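Local structure of arginase (Glaciozyma antarctica, 5YNL) at residues E91-T96 and L352-L357; G153-A158 and H282-V287; R193-P198 and I329-P334; K250-F255 and G263-M268. The protein probably hydrolyses L-arginine to L-ornithine and urea, as other arginases do. All blocks are in the same frame, centred on the assembly; numbering follows the deposited sequence. Where two conformers were deposited one is given.

Interaction 1. Residues E91-T96 and L352-L357; sequences ENLGWT and LVRCAL
Just past the C-terminal end of helix 86-92, Trp95 and Leu93 reach across to Leu357 and Arg354 at the end of helix 345-356. Leu357 meets the indole of Trp95 in two ways. Its carbonyl O lies at the ring edge, 7° out of the indole plane, and accepts a hydrogen bond from Trp95 NE1 at 3.0 Å; the N-H comes in bent (143°) and from above the carbonyl plane. Its side chain covers one face: Leu357 CD2 sits 4.0 Å from the centroid of the five-membered ring, almost on the ring normal, as a CH-pi contact, while Leu357 CG is 3.8 Å from Trp95 CE2. With CG beside the backbone N (chi1 -69°), Trp95 turns its pyrrole edge to this carbonyl. The preceding helix ends in a Schellman motif, with Gly94 at positive phi: Gly94 N bonds to Glu91 O at 2.9 Å and Trp95 N to Ile90 O, which fixes the backbone just where the indole branches off. A leucine in place of Trp95 would probably leave Leu357 O without its N-H donor and the Leu357 methyl without a flat surface to lie on. Leu93 CB lies in plane at the indole edge, and Leu93 CD1 rests 3.5 Å from Arg354 O and 3.9 Å from Arg354 CB. Arg354 NH1 forms a salt bridge with Asp89 in the conformer given, one of two. Ile90, on helix 86-92, touches both Trp95 and Leu357, and Leu327 of strand 324-330 also packs on Leu357.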
loop_
_atom_site.group_PDB
_atom_site.type_symbol
_atom_site.label_atom_id
_atom_site.label_comp_id
_atom_site.label_asym_id
_atom_site.label_seq_id
_atom_site.Cartn_x
_atom_site.Cartn_y
_atom_site.Cartn_z
ATOM N N GLU A 91 -0.030 -5.137 19.593
ATOM C CA GLU A 91 -0.148 -6.205 20.570
ATOM C C GLU A 91 -1.402 -6.063 21.462
ATOM O O GLU A 91 -2.079 -7.052 21.741
ATOM C CB GLU A 91 1.173 -6.336 21.376
ATOM C CG GLU A 91 2.200 -7.265 20.679
ATOM C CD GLU A 91 3.635 -7.162 21.213
ATOM O OE1 GLU A 91 3.983 -6.136 21.842
ATOM O OE2 GLU A 91 4.428 -8.109 20.987
ATOM N N ASN A 92 -1.724 -4.840 21.878
ATOM C CA ASN A 92 -2.943 -4.584 22.651
ATOM C C ASN A 92 -4.222 -4.993 21.915
ATOM O O ASN A 92 -5.265 -5.179 22.536
ATOM C CB ASN A 92 -3.055 -3.102 23.034
ATOM C CG ASN A 92 -1.941 -2.638 23.958
ATOM O OD1 ASN A 92 -1.487 -3.376 24.837
ATOM N ND2 ASN A 92 -1.502 -1.396 23.768
ATOM N N LEU A 93 -4.139 -5.114 20.594
ATOM C CA LEU A 93 -5.292 -5.461 19.775
ATOM C C LEU A 93 -5.373 -6.970 19.563
ATOM O O LEU A 93 -6.165 -7.447 18.732
ATOM C CB LEU A 93 -5.230 -4.757 18.414
ATOM C CG LEU A 93 -5.386 -3.233 18.414
ATOM C CD1 LEU A 93 -5.186 -2.629 17.021
ATOM C CD2 LEU A 93 -6.750 -2.842 18.960
ATOM N N GLY A 94 -4.547 -7.715 20.298
ATOM C CA GLY A 94 -4.542 -9.164 20.204
ATOM C C GLY A 94 -3.601 -9.729 19.153
ATOM O O GLY A 94 -3.557 -10.938 18.953
ATOM N N TRP A 95 -2.838 -8.873 18.483
ATOM C CA TRP A 95 -1.863 -9.339 17.495
ATOM C C TRP A 95 -0.494 -9.690 18.101
ATOM O O TRP A 95 -0.027 -9.019 19.040
ATOM C CB TRP A 95 -1.637 -8.256 16.455
ATOM C CG TRP A 95 -2.782 -7.991 15.542
ATOM C CD1 TRP A 95 -3.765 -7.056 15.700
ATOM C CD2 TRP A 95 -3.039 -8.637 14.283
ATOM N NE1 TRP A 95 -4.627 -7.093 14.622
ATOM C CE2 TRP A 95 -4.206 -8.056 13.743
ATOM C CE3 TRP A 95 -2.405 -9.665 13.572
ATOM C CZ2 TRP A 95 -4.752 -8.472 12.537
ATOM C CZ3 TRP A 95 -2.935 -10.063 12.373
ATOM C CH2 TRP A 95 -4.102 -9.472 11.863
ATOM N N THR A 96 0.164 -10.717 17.555
ATOM C CA THR A 96 1.566 -10.994 17.903
ATOM C C THR A 96 2.488 -10.353 16.866
ATOM O O THR A 96 2.205 -10.378 15.655
ATOM C CB THR A 96 1.869 -12.501 18.056
ATOM O OG1 THR A 96 1.537 -12.909 19.384
ATOM C CG2 THR A 96 3.352 -12.795 17.820
ATOM N N LEU A 352 -3.880 4.753 11.621
ATOM C CA LEU A 352 -4.350 4.016 10.456
ATOM C C LEU A 352 -3.933 2.545 10.561
ATOM O O LEU A 352 -4.671 1.645 10.111
ATOM C CB LEU A 352 -3.824 4.596 9.140
ATOM C CG LEU A 352 -4.092 6.052 8.727
ATOM C CD1 LEU A 352 -3.259 6.407 7.465
ATOM C CD2 LEU A 352 -5.607 6.300 8.453
ATOM N N VAL A 353 -2.756 2.292 11.138
ATOM C CA VAL A 353 -2.309 0.909 11.300
ATOM C C VAL A 353 -3.283 0.176 12.221
ATOM O O VAL A 353 -3.841 -0.841 11.828
ATOM C CB VAL A 353 -0.842 0.791 11.838
ATOM C CG1 VAL A 353 -0.536 -0.633 12.242
ATOM C CG2 VAL A 353 0.165 1.248 10.775
ATOM N N ARG A 354 -3.499 0.716 13.427
ATOM C CA ARG A 354 -4.373 0.090 14.425
ATOM C C ARG A 354 -5.709 -0.233 13.803
ATOM O O ARG A 354 -6.250 -1.318 13.983
ATOM C CB ARG A 354 -4.600 1.018 15.625
ATOM C CG ARG A 354 -3.342 1.337 16.421
ATOM C CD ARG A 354 -3.681 1.861 17.815
ATOM N NE ARG A 354 -4.534 3.053 17.810
ATOM C CZ ARG A 354 -4.085 4.310 17.807
ATOM N NH1 ARG A 354 -2.783 4.560 17.792
ATOM N NH2 ARG A 354 -4.940 5.318 17.809
ATOM N N CYS A 355 -6.208 0.741 13.068
ATOM C CA CYS A 355 -7.482 0.709 12.423
ATOM C C CYS A 355 -7.543 -0.379 11.363
ATOM O O CYS A 355 -8.494 -1.166 11.299
ATOM C CB CYS A 355 -7.645 2.057 11.749
ATOM S SG CYS A 355 -9.288 2.373 11.322
ATOM N N ALA A 356 -6.512 -0.415 10.526
ATOM C CA ALA A 356 -6.460 -1.366 9.433
ATOM C C ALA A 356 -6.410 -2.775 9.984
ATOM O O ALA A 356 -6.891 -3.705 9.335
ATOM C CB ALA A 356 -5.249 -1.102 8.524
ATOM N N LEU A 357 -5.822 -2.919 11.169
ATOM C CA LEU A 357 -5.605 -4.223 11.776
ATOM C C LEU A 357 -6.806 -4.685 12.611
ATOM O O LEU A 357 -6.848 -5.829 13.066
ATOM C CB LEU A 357 -4.306 -4.249 12.618
ATOM C CG LEU A 357 -3.129 -4.889 11.876
ATOM C CD1 LEU A 357 -2.870 -4.134 10.603
ATOM C CD2 LEU A 357 -1.844 -4.952 12.710
#

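Interaction 2. Residues G153-A158 and H282-V287; sequences GDHSLA and HLSFDV
His155 is packed closely against Ser284 and Asp286 on strand 281-286, whereas Ala158, three residues on, only brushes the same strand. The imidazole lies with its NE2 edge toward Ser284: NE2 and Ser284 OG are 3.0 Å apart in a hydrogen bond whose donor is undecided, although the exact place of OG is less sure. OG stands anti to the Ser284 backbone N (chi1 -159°), which swings it to the imidazole edge. Asp286 approaches the other end of the ring obliquely, its carboxylate turned 46° from the imidazole; OD2 comes within 3.4 Å of His155 CB and 3.6 Å of His155 ND1. That nitrogen is hydrogen-bonded to Asp178 OD2, while Asp286 OD1 accepts from Asp288 N. The segments belong to the GGDHS and SFDVDALDP sequence motifs of arginases, carried by the C-terminal ends of parallel strands; the clustering of His155 with Asp178 and Asp286 is consistent with the dinuclear manganese site of the family. Within the GGDHS loop an Asx turn shapes the backbone beside His155: Asp154 OD2 accepts from Ser156 N at 2.6 Å (155°). Trp176 stacks on the His155 ring. An alanine in place of His155 would probably leave Asp178 and Ser284 without their ring nitrogens and take away the ring on which Trp176 stacks and beside which Asp286 lies. On the looser side, where helix 158-168 begins, the approach is of a methyl to a hydroxyl, Ala158 CB lying 3.9 Å from Ser284 OG, and even this part is buried from solvent.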
loop_
_atom_site.group_PDB
_atom_site.type_symbol
_atom_site.label_atom_id
_atom_site.label_comp_id
_atom_site.label_asym_id
_atom_site.label_seq_id
_atom_site.Cartn_x
_atom_site.Cartn_y
_atom_site.Cartn_z
ATOM N N GLY A 153 9.342 4.801 3.636
ATOM C CA GLY A 153 9.551 6.067 3.002
ATOM C C GLY A 153 8.751 5.983 1.713
ATOM O O GLY A 153 7.516 5.942 1.718
ATOM N N ASP A 154 9.477 5.892 0.610
ATOM C CA ASP A 154 8.947 6.161 -0.710
ATOM C C ASP A 154 7.925 5.138 -1.192
ATOM O O ASP A 154 8.014 3.964 -0.865
ATOM C CB ASP A 154 10.106 6.213 -1.687
ATOM C CG ASP A 154 9.719 6.816 -2.982
ATOM O OD1 ASP A 154 9.780 8.061 -3.067
ATOM O OD2 ASP A 154 9.334 6.056 -3.903
ATOM N N HIS A 155 6.954 5.589 -1.975
ATOM C CA HIS A 155 5.949 4.679 -2.506
ATOM C C HIS A 155 6.501 3.723 -3.593
ATOM O O HIS A 155 5.930 2.655 -3.829
ATOM C CB HIS A 155 4.686 5.432 -2.960
ATOM C CG HIS A 155 3.420 4.631 -2.815
ATOM N ND1 HIS A 155 2.168 5.160 -3.045
ATOM C CD2 HIS A 155 3.226 3.336 -2.470
ATOM C CE1 HIS A 155 1.251 4.232 -2.824
ATOM N NE2 HIS A 155 1.870 3.116 -2.482
ATOM N N SER A 156 7.627 4.070 -4.216
ATOM C CA SER A 156 8.261 3.142 -5.162
ATOM C C SER A 156 8.576 1.802 -4.500
ATOM O O SER A 156 8.714 0.777 -5.186
ATOM C CB SER A 156 9.523 3.739 -5.810
ATOM O OG SER A 156 10.516 4.104 -4.852
ATOM N N LEU A 157 8.684 1.816 -3.168
ATOM C CA LEU A 157 8.899 0.601 -2.381
ATOM C C LEU A 157 7.740 -0.392 -2.558
ATOM O O LEU A 157 7.891 -1.594 -2.249
ATOM C CB LEU A 157 9.056 0.935 -0.903
ATOM C CG LEU A 157 10.405 1.374 -0.349
ATOM C CD1 LEU A 157 11.345 1.917 -1.432
ATOM C CD2 LEU A 157 10.183 2.408 0.735
ATOM N N ALA A 158 6.597 0.106 -3.051
ATOM C CA ALA A 158 5.479 -0.780 -3.391
ATOM C C ALA A 158 5.819 -1.802 -4.490
ATOM O O ALA A 158 5.114 -2.794 -4.656
ATOM C CB ALA A 158 4.222 -0.010 -3.734
ATOM N N HIS A 282 -4.449 -6.049 -0.706
ATOM C CA HIS A 282 -3.223 -5.331 -0.422
ATOM C C HIS A 282 -3.583 -3.852 -0.386
ATOM O O HIS A 282 -3.949 -3.262 -1.419
ATOM C CB HIS A 282 -2.155 -5.599 -1.500
ATOM C CG HIS A 282 -0.771 -5.154 -1.131
ATOM N ND1 HIS A 282 -0.481 -4.447 0.021
ATOM C CD2 HIS A 282 0.413 -5.305 -1.770
ATOM C CE1 HIS A 282 0.812 -4.199 0.078
ATOM N NE2 HIS A 282 1.377 -4.703 -1.005
ATOM N N LEU A 283 -3.504 -3.246 0.791
ATOM C CA LEU A 283 -3.799 -1.813 0.887
ATOM C C LEU A 283 -2.506 -1.044 0.987
ATOM O O LEU A 283 -1.809 -1.100 2.027
ATOM C CB LEU A 283 -4.693 -1.478 2.093
ATOM C CG LEU A 283 -5.060 -0.011 2.353
ATOM C CD1 LEU A 283 -5.752 0.672 1.141
ATOM C CD2 LEU A 283 -5.971 0.047 3.556
ATOM N N SER A 284 -2.168 -0.337 -0.092
ATOM C CA SER A 284 -0.901 0.401 -0.118
ATOM C C SER A 284 -1.187 1.888 0.076
ATOM O O SER A 284 -1.561 2.586 -0.880
ATOM C CB SER A 284 -0.158 0.150 -1.430
ATOM O OG SER A 284 1.219 0.432 -1.276
ATOM N N PHE A 285 -1.017 2.349 1.316
ATOM C CA PHE A 285 -1.470 3.674 1.747
ATOM C C PHE A 285 -0.321 4.685 1.867
ATOM O O PHE A 285 0.598 4.503 2.674
ATOM C CB PHE A 285 -2.174 3.571 3.107
ATOM C CG PHE A 285 -3.162 4.673 3.364
ATOM C CD1 PHE A 285 -2.745 5.995 3.463
ATOM C CD2 PHE A 285 -4.505 4.390 3.503
ATOM C CE1 PHE A 285 -3.681 7.016 3.684
ATOM C CE2 PHE A 285 -5.417 5.394 3.728
ATOM C CZ PHE A 285 -5.008 6.713 3.811
ATOM N N ASP A 286 -0.381 5.751 1.074
ATOM C CA ASP A 286 0.638 6.778 1.115
ATOM C C ASP A 286 0.039 7.945 1.833
ATOM O O ASP A 286 -1.025 8.430 1.465
ATOM C CB ASP A 286 1.028 7.221 -0.286
ATOM C CG ASP A 286 2.230 8.124 -0.285
ATOM O OD1 ASP A 286 2.148 9.236 0.284
ATOM O OD2 ASP A 286 3.276 7.721 -0.840
ATOM N N VAL A 287 0.739 8.403 2.857
ATOM C CA VAL A 287 0.285 9.487 3.711
ATOM C C VAL A 287 0.226 10.839 2.987
ATOM O O VAL A 287 -0.493 11.732 3.421
ATOM C CB VAL A 287 1.136 9.491 4.986
ATOM C CG1 VAL A 287 0.808 10.645 5.897
ATOM C CG2 VAL A 287 0.905 8.186 5.711
#

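Interaction 3. Residues R193-P198 and I329-P334; sequences RLHGCP and IMEINP
Glu331 OE2 accepts the contact's one hydrogen bond, from His195 NE2 at 2.8 Å. It is a His-carboxylate pair at the C-terminal ends of the parallel strands, where the active-site cleft of the arginase fold lies; His195 comes from the loop between strand 173-177 and helix 198-202, Glu331 from just beyond strand 324-330. The two side chains come from opposite directions, bridging backbones whose nearest CA atoms, those of His195 and Glu331, are 11.2 Å apart. OE2 lies at the ring edge, almost in the imidazole plane, yet the N-H points partly past it (134°), and OE2 is also 3.2 Å from His195 CE1. The imidazole is turned 58° against the carboxylate, and its nitrogen reaches OE2 from above the carboxylate plane. His195 CG is anti to the backbone N (chi1 -166°), sending the ring out from its short 3-10 turn, and Glu331 extends beyond CG to meet it. The chain bends at Glu331, with positive phi, as it leaves the strand, and a probable backbone hydrogen bond to Gly153 lies at this bend. Asp154 flanks the His195 ring, and Asp286 brings a second carboxylate close to that of Glu331. The turn that carries the histidine is closed by Cys197 N, hydrogen-bonded to Leu194 O at 3.2 Å.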
loop_
_atom_site.group_PDB
_atom_site.type_symbol
_atom_site.label_atom_id
_atom_site.label_comp_id
_atom_site.label_asym_id
_atom_site.label_seq_id
_atom_site.Cartn_x
_atom_site.Cartn_y
_atom_site.Cartn_z
ATOM N N ARG A 193 13.124 9.975 -11.506
ATOM C CA ARG A 193 12.999 9.324 -10.211
ATOM C C ARG A 193 12.111 8.099 -10.353
ATOM O O ARG A 193 10.998 8.181 -10.880
ATOM C CB ARG A 193 12.411 10.287 -9.179
ATOM C CG ARG A 193 13.201 11.580 -9.031
ATOM C CD ARG A 193 12.310 12.705 -8.538
ATOM N NE ARG A 193 11.052 12.743 -9.277
ATOM C CZ ARG A 193 9.865 12.506 -8.734
ATOM N NH1 ARG A 193 9.778 12.235 -7.440
ATOM N NH2 ARG A 193 8.770 12.551 -9.482
ATOM N N LEU A 194 12.602 6.961 -9.874
ATOM C CA LEU A 194 11.863 5.706 -9.954
ATOM C C LEU A 194 10.570 5.773 -9.147
ATOM O O LEU A 194 9.781 4.828 -9.145
ATOM C CB LEU A 194 12.735 4.550 -9.463
ATOM C CG LEU A 194 13.500 3.730 -10.508
ATOM C CD1 LEU A 194 12.558 2.763 -11.210
ATOM C CD2 LEU A 194 14.198 4.623 -11.523
ATOM N N HIS A 195 10.370 6.907 -8.478
ATOM C CA HIS A 195 9.235 7.170 -7.599
ATOM C C HIS A 195 7.884 7.062 -8.306
ATOM O O HIS A 195 6.909 6.588 -7.721
ATOM C CB HIS A 195 9.393 8.565 -6.984
ATOM C CG HIS A 195 8.480 8.834 -5.830
ATOM N ND1 HIS A 195 8.450 10.046 -5.177
ATOM C CD2 HIS A 195 7.566 8.050 -5.212
ATOM C CE1 HIS A 195 7.555 9.998 -4.205
ATOM N NE2 HIS A 195 7.006 8.797 -4.203
ATOM N N GLY A 196 7.822 7.508 -9.556
ATOM C CA GLY A 196 6.577 7.459 -10.301
ATOM C C GLY A 196 6.502 6.322 -11.296
ATOM O O GLY A 196 5.735 6.389 -12.249
ATOM N N CYS A 197 7.300 5.280 -11.089
ATOM C CA CYS A 197 7.274 4.123 -11.988
ATOM C C CYS A 197 6.820 2.745 -11.443
ATOM O O CYS A 197 6.671 1.813 -12.234
ATOM C CB CYS A 197 8.635 3.970 -12.677
ATOM S SG CYS A 197 9.183 5.456 -13.524
ATOM N N PRO A 198 6.582 2.606 -10.120
ATOM C CA PRO A 198 6.462 1.225 -9.635
ATOM C C PRO A 198 5.292 0.440 -10.208
ATOM O O PRO A 198 5.363 -0.790 -10.281
ATOM C CB PRO A 198 6.238 1.404 -8.126
ATOM C CG PRO A 198 5.575 2.723 -7.996
ATOM C CD PRO A 198 6.261 3.572 -9.050
ATOM N N ILE A 329 2.218 1.600 4.789
ATOM C CA ILE A 329 1.997 2.961 5.244
ATOM C C ILE A 329 3.229 3.733 4.773
ATOM O O ILE A 329 4.309 3.628 5.390
ATOM C CB ILE A 329 1.920 3.041 6.781
ATOM C CG1 ILE A 329 0.868 2.079 7.338
ATOM C CG2 ILE A 329 1.701 4.499 7.241
ATOM C CD1 ILE A 329 -0.575 2.565 7.243
ATOM N N MET A 330 3.096 4.492 3.687
ATOM C CA MET A 330 4.272 5.041 3.028
ATOM C C MET A 330 4.436 6.552 3.249
ATOM O O MET A 330 3.488 7.242 3.642
ATOM C CB MET A 330 4.190 4.729 1.530
ATOM C CG MET A 330 4.067 3.242 1.183
ATOM S SD MET A 330 5.551 2.232 1.439
ATOM C CE MET A 330 5.210 0.863 0.331
ATOM N N GLU A 331 5.636 7.057 2.986
ATOM C CA GLU A 331 5.917 8.492 3.052
ATOM C C GLU A 331 5.472 9.170 4.350
ATOM O O GLU A 331 4.933 10.275 4.339
ATOM C CB GLU A 331 5.376 9.217 1.815
ATOM C CG GLU A 331 6.096 8.813 0.530
ATOM C CD GLU A 331 5.759 9.697 -0.669
ATOM O OE1 GLU A 331 5.636 10.942 -0.503
ATOM O OE2 GLU A 331 5.637 9.135 -1.787
ATOM N N ILE A 332 5.743 8.496 5.464
ATOM C CA ILE A 332 5.328 8.935 6.791
ATOM C C ILE A 332 5.924 10.298 7.177
ATOM O O ILE A 332 5.196 11.182 7.625
ATOM C CB ILE A 332 5.661 7.856 7.847
ATOM C CG1 ILE A 332 4.761 6.631 7.655
ATOM C CG2 ILE A 332 5.531 8.411 9.259
ATOM C CD1 ILE A 332 5.384 5.334 8.116
ATOM N N ASN A 333 7.233 10.459 6.997
ATOM C CA ASN A 333 7.939 11.736 7.214
ATOM C C ASN A 333 7.698 12.465 8.541
ATOM O O ASN A 333 6.726 13.199 8.678
ATOM C CB ASN A 333 7.746 12.685 6.022
ATOM C CG ASN A 333 8.887 12.596 5.028
ATOM O OD1 ASN A 333 10.057 12.532 5.416
ATOM N ND2 ASN A 333 8.553 12.576 3.741
ATOM N N PRO A 334 8.649 12.320 9.480
ATOM C CA PRO A 334 8.579 12.632 10.917
ATOM C C PRO A 334 8.125 14.043 11.260
ATOM O O PRO A 334 8.564 14.529 12.302
ATOM C CB PRO A 334 10.028 12.440 11.385
ATOM C CG PRO A 334 10.864 12.639 10.161
ATOM C CD PRO A 334 10.032 12.057 9.045
#

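Interaction 4. Residues K250-F255 and G263-M268; sequences KCFSMF and GKVVEM
Phe252 CZ presses against Met268 CB at 3.6 Å, and at the other end of the same side chain Phe252 CB touches Val265 CG1 at 3.8 Å. Val265 CG1 is equally close to Phe252 CG, so one valine branch meets the root of the ring while the methionine takes its tip. Bent at chi3 (68°), the methionine chain folds its methyl back to the ring, Met268 CE lying 3.7 Å from Phe252 CE1. The sulfur stands farther off: Met268 SD is 5.3 Å from the ring centroid and 59° off the normal, an oblique Met-aromatic contact. Phe252 and Met268 cross at about a right angle. Over one face of the phenyl, offset toward its rim, comes the carbonyl O of Val265, 4.2 Å above the ring plane. A second shell holds these groups in place: Ala269 and Val229 also touch Phe252, and Tyr260 touches Val265. The helix bond from Met268 N to Lys264 O, 2.9 Å, belongs to the turn that brings Met268, three residues after Val265, round to Phe252 as well, while backbone bonds to Tyr230 and Gly232 pin Phe252 in the sheet. Ser253 occupies the N-cap position of helix 254-273, with its N bonded to His256 ND1. On the far side of the helix Val266 packs on helix 308-320. An edge strand thus runs straight into the helix that covers it, as in the beta-alpha units of the parallel alpha/beta fold of arginases.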
loop_
_atom_site.group_PDB
_atom_site.type_symbol
_atom_site.label_atom_id
_atom_site.label_comp_id
_atom_site.label_asym_id
_atom_site.label_seq_id
_atom_site.Cartn_x
_atom_site.Cartn_y
_atom_site.Cartn_z
ATOM N N LYS A 250 -9.367 1.472 -12.917
ATOM C CA LYS A 250 -10.370 2.254 -12.206
ATOM C C LYS A 250 -9.652 3.281 -11.364
ATOM O O LYS A 250 -8.746 2.930 -10.614
ATOM C CB LYS A 250 -11.220 1.361 -11.296
ATOM C CG LYS A 250 -12.599 1.956 -10.934
ATOM C CD LYS A 250 -13.582 1.643 -12.067
ATOM C CE LYS A 250 -14.838 2.510 -12.017
ATOM N NZ LYS A 250 -15.506 2.352 -13.360
ATOM N N CYS A 251 -10.039 4.547 -11.484
ATOM C CA CYS A 251 -9.446 5.603 -10.657
ATOM C C CYS A 251 -10.525 6.411 -9.972
ATOM O O CYS A 251 -11.467 6.883 -10.613
ATOM C CB CYS A 251 -8.543 6.534 -11.483
ATOM S SG CYS A 251 -7.135 5.698 -12.294
ATOM N N PHE A 252 -10.392 6.546 -8.655
ATOM C CA PHE A 252 -11.263 7.436 -7.889
ATOM C C PHE A 252 -10.460 8.600 -7.384
ATOM O O PHE A 252 -9.700 8.479 -6.426
ATOM C CB PHE A 252 -11.927 6.695 -6.739
ATOM C CG PHE A 252 -12.948 5.708 -7.203
ATOM C CD1 PHE A 252 -14.153 6.151 -7.755
ATOM C CD2 PHE A 252 -12.685 4.346 -7.165
ATOM C CE1 PHE A 252 -15.089 5.248 -8.215
ATOM C CE2 PHE A 252 -13.630 3.431 -7.618
ATOM C CZ PHE A 252 -14.825 3.887 -8.146
ATOM N N SER A 253 -10.596 9.729 -8.058
ATOM C CA SER A 253 -9.831 10.898 -7.687
ATOM C C SER A 253 -10.599 11.681 -6.631
ATOM O O SER A 253 -11.689 11.266 -6.203
ATOM C CB SER A 253 -9.589 11.777 -8.912
ATOM O OG SER A 253 -10.762 12.499 -9.213
ATOM N N MET A 254 -10.033 12.819 -6.235
ATOM C CA MET A 254 -10.618 13.675 -5.201
ATOM C C MET A 254 -11.945 14.243 -5.676
ATOM O O MET A 254 -12.853 14.464 -4.868
ATOM C CB MET A 254 -9.648 14.802 -4.787
ATOM C CG MET A 254 -8.416 14.323 -4.035
ATOM S SD MET A 254 -8.858 13.291 -2.617
ATOM C CE MET A 254 -9.700 14.524 -1.613
ATOM N N PHE A 255 -12.053 14.455 -6.985
ATOM C CA PHE A 255 -13.317 14.851 -7.618
ATOM C C PHE A 255 -14.409 13.825 -7.313
ATOM O O PHE A 255 -15.483 14.182 -6.865
ATOM C CB PHE A 255 -13.102 15.011 -9.128
ATOM C CG PHE A 255 -14.369 15.190 -9.925
ATOM C CD1 PHE A 255 -14.943 16.460 -10.085
ATOM C CD2 PHE A 255 -14.964 14.108 -10.568
ATOM C CE1 PHE A 255 -16.097 16.637 -10.871
ATOM C CE2 PHE A 255 -16.116 14.280 -11.337
ATOM C CZ PHE A 255 -16.681 15.544 -11.481
ATOM N N GLY A 263 -17.507 7.024 1.492
ATOM C CA GLY A 263 -18.289 5.832 1.766
ATOM C C GLY A 263 -18.563 5.044 0.494
ATOM O O GLY A 263 -18.137 3.871 0.338
ATOM N N LYS A 264 -19.268 5.690 -0.424
ATOM C CA LYS A 264 -19.579 5.057 -1.686
ATOM C C LYS A 264 -18.316 4.748 -2.511
ATOM O O LYS A 264 -18.240 3.738 -3.207
ATOM C CB LYS A 264 -20.558 5.928 -2.462
ATOM C CG LYS A 264 -21.150 5.213 -3.633
ATOM C CD LYS A 264 -21.568 3.740 -3.288
ATOM C CE LYS A 264 -22.560 3.211 -4.327
ATOM N NZ LYS A 264 -23.838 4.024 -4.339
ATOM N N VAL A 265 -17.310 5.600 -2.410
ATOM C CA VAL A 265 -16.103 5.389 -3.180
ATOM C C VAL A 265 -15.415 4.082 -2.792
ATOM O O VAL A 265 -14.979 3.316 -3.668
ATOM C CB VAL A 265 -15.124 6.570 -3.070
ATOM C CG1 VAL A 265 -13.702 6.137 -3.453
ATOM C CG2 VAL A 265 -15.581 7.721 -3.958
ATOM N N VAL A 266 -15.321 3.812 -1.496
ATOM C CA VAL A 266 -14.652 2.596 -1.074
ATOM C C VAL A 266 -15.453 1.364 -1.487
ATOM O O VAL A 266 -14.892 0.352 -1.868
ATOM C CB VAL A 266 -14.394 2.561 0.447
ATOM C CG1 VAL A 266 -13.806 1.202 0.844
ATOM C CG2 VAL A 266 -13.459 3.688 0.812
ATOM N N GLU A 267 -16.767 1.454 -1.429
ATOM C CA GLU A 267 -17.572 0.316 -1.852
ATOM C C GLU A 267 -17.457 0.048 -3.357
ATOM O O GLU A 267 -17.402 -1.109 -3.769
ATOM C CB GLU A 267 -19.042 0.453 -1.428
ATOM C CG GLU A 267 -19.236 0.477 0.084
ATOM C CD GLU A 267 -18.594 -0.710 0.818
ATOM O OE1 GLU A 267 -17.461 -0.569 1.361
ATOM O OE2 GLU A 267 -19.238 -1.786 0.874
ATOM N N MET A 268 -17.404 1.099 -4.168
ATOM C CA MET A 268 -17.241 0.941 -5.614
ATOM C C MET A 268 -15.851 0.383 -5.940
ATOM O O MET A 268 -15.677 -0.387 -6.895
ATOM C CB MET A 268 -17.442 2.290 -6.319
ATOM C CG MET A 268 -18.899 2.731 -6.415
ATOM S SD MET A 268 -19.111 4.404 -7.065
ATOM C CE MET A 268 -18.594 4.229 -8.766
#

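In the fold
Interactions 2 and 3 lie close together, their centres 6 Å apart: interaction 2 takes strand 281-286 and interaction 3 the end of its neighbour 324-330. Their chemistry is polar, histidine against hydroxyl and carboxylate, buried in interaction 2 but a surface contact in interaction 3. The probable backbone bonds Gly153 O to Glu331 N and Phe285 O to Met330 N tie them together. Interactions 1 and 4, their centres about 25 Å apart, rely mainly on apolar and aromatic packing, with one indole bond in interaction 1; interaction 4 is buried between edge strand and helix, interaction 1 only partly buried. Interaction 1 reaches the centre through Leu352 on Phe285 and Val353 on Ile329; interaction 4 touches none of the others.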